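Congerin-1 (Conger myriaster, PDB 1C1L) binds beta-galactosides as a homodimeric lectin of the galectin family, its physiological role being still unknown. Local coordinates at residues I101-L104 and D105-L109. Residues are numbered along the deposited sequence; the frame is centred on the assembly and turned at random.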
loop_
_atom_site.group_PDB
_atom_site.type_symbol
_atom_site.label_atom_id
_atom_site.label_comp_id
_atom_site.label_asym_id
_atom_site.label_seq_id
_atom_site.Cartn_x
_atom_site.Cartn_y
_atom_site.Cartn_z
ATOM N N ILE A 101 6.662 -17.368 3.522
ATOM C CA ILE A 101 6.381 -16.838 2.197
ATOM C C ILE A 101 5.358 -17.734 1.536
ATOM O O ILE A 101 5.588 -18.928 1.298
ATOM C CB ILE A 101 7.689 -16.787 1.382
ATOM C CG1 ILE A 101 8.717 -15.907 2.094
ATOM C CG2 ILE A 101 7.411 -16.236 -0.022
ATOM C CD1 ILE A 101 10.183 -16.356 1.926
ATOM N N ASP A 102 4.192 -17.204 1.261
ATOM C CA ASP A 102 3.154 -17.971 0.624
ATOM C C ASP A 102 2.932 -17.393 -0.763
ATOM O O ASP A 102 2.353 -16.314 -0.919
ATOM C CB ASP A 102 1.903 -17.879 1.511
ATOM C CG ASP A 102 0.650 -18.600 1.044
ATOM O OD1 ASP A 102 0.407 -18.747 -0.151
ATOM O OD2 ASP A 102 -0.121 -19.017 1.900
ATOM N N ILE A 103 3.355 -18.126 -1.793
ATOM C CA ILE A 103 3.135 -17.680 -3.152
ATOM C C ILE A 103 1.793 -18.235 -3.615
ATOM O O ILE A 103 1.478 -19.420 -3.450
ATOM C CB ILE A 103 4.301 -18.179 -4.033
ATOM C CG1 ILE A 103 5.592 -17.567 -3.514
ATOM C CG2 ILE A 103 4.077 -17.792 -5.494
ATOM C CD1 ILE A 103 6.846 -18.236 -4.089
ATOM N N LEU A 104 0.928 -17.363 -4.120
ATOM C CA LEU A 104 -0.388 -17.783 -4.562
ATOM C C LEU A 104 -0.241 -18.755 -5.715
ATOM O O LEU A 104 0.437 -18.455 -6.698
ATOM C CB LEU A 104 -1.193 -16.596 -5.009
ATOM C CG LEU A 104 -2.599 -16.879 -5.489
ATOM C CD1 LEU A 104 -3.462 -17.344 -4.327
ATOM C CD2 LEU A 104 -3.127 -15.624 -6.150
ATOM N N ASP A 105 -0.926 -19.883 -5.562
ATOM C CA ASP A 105 -0.862 -21.041 -6.449
ATOM C C ASP A 105 0.525 -21.662 -6.567
ATOM O O ASP A 105 0.805 -22.472 -7.452
ATOM C CB ASP A 105 -1.365 -20.649 -7.853
ATOM C CG ASP A 105 -2.816 -20.198 -7.883
ATOM O OD1 ASP A 105 -3.652 -20.813 -7.222
ATOM O OD2 ASP A 105 -3.105 -19.221 -8.576
ATOM N N GLY A 106 1.386 -21.340 -5.612
ATOM C CA GLY A 106 2.739 -21.816 -5.606
ATOM C C GLY A 106 3.110 -22.364 -4.251
ATOM O O GLY A 106 2.238 -22.727 -3.461
ATOM N N PRO A 107 4.395 -22.485 -3.968
ATOM C CA PRO A 107 4.866 -23.027 -2.714
ATOM C C PRO A 107 4.816 -22.045 -1.558
ATOM O O PRO A 107 4.630 -20.819 -1.667
ATOM C CB PRO A 107 6.255 -23.507 -3.072
ATOM C CG PRO A 107 6.726 -22.404 -3.996
ATOM C CD PRO A 107 5.500 -22.188 -4.878
ATOM N N ASN A 108 5.006 -22.665 -0.416
ATOM C CA ASN A 108 5.184 -21.949 0.818
ATOM C C ASN A 108 6.648 -22.158 1.124
ATOM O O ASN A 108 7.157 -23.286 1.039
ATOM C CB ASN A 108 4.326 -22.540 1.922
ATOM C CG ASN A 108 2.861 -22.392 1.572
ATOM O OD1 ASN A 108 2.065 -23.304 1.750
ATOM N ND2 ASN A 108 2.403 -21.276 1.033
ATOM N N LEU A 109 7.373 -21.091 1.407
ATOM C CA LEU A 109 8.796 -21.160 1.714
ATOM C C LEU A 109 9.029 -20.517 3.068
ATOM O O LEU A 109 8.174 -19.781 3.563
ATOM C CB LEU A 109 9.617 -20.424 0.649
ATOM C CG LEU A 109 9.490 -20.915 -0.794
ATOM C CD1 LEU A 109 10.102 -19.941 -1.780
ATOM C CD2 LEU A 109 10.162 -22.270 -0.876
HETATM O O HOH W 1 0.742 -21.225 -1.435
#
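Ile101 and Leu109 face each other as an antiparallel hydrogen-bonded pair where strands 98-103 and 108-112 form a beta hairpin. Ile101 N donates to Leu109 O and Leu109 N returns a bond to Ile101 O, both at 2.8 Å; the same Ile101 O also receives a CA-H...O contact from Asn108 CA at 3.1 Å. On this face the two side chains meet at their CB atoms, 4.2 Å apart, and turn toward the facing sheet, Ile101 buried and Leu109 resting on Ile59 and Met61.

Asp102 pairs with Asn108 on the other, exposed face. Its chi1 of 179° swings the carboxylate away from the backbone N, alongside the Asn108 amide; their planes are 67° apart, and no direct bond forms. Water 1 links them instead, accepting a weak bond from Asn108 ND2 and lying 2.8 Å from both Asp102 OD1 and Ile103 O, placed to donate to either.

Ile103 N then bonds Pro107 O (3.0 Å), while the Ile103 side chain lies across that of Pro107, Ile103 CD1 touching Pro107 CG at 4.2 Å. Ile103 O takes Gly106 N at 2.9 Å from above the carbonyl plane, closing a type II turn over Leu104 and Asp105, whose side chains run side by side.

Backbone bonds thus fix the register and the reversal, apolar carbons meet on the inner face, and the polar outer face is joined through water, which probably shares its protons among competing acceptors.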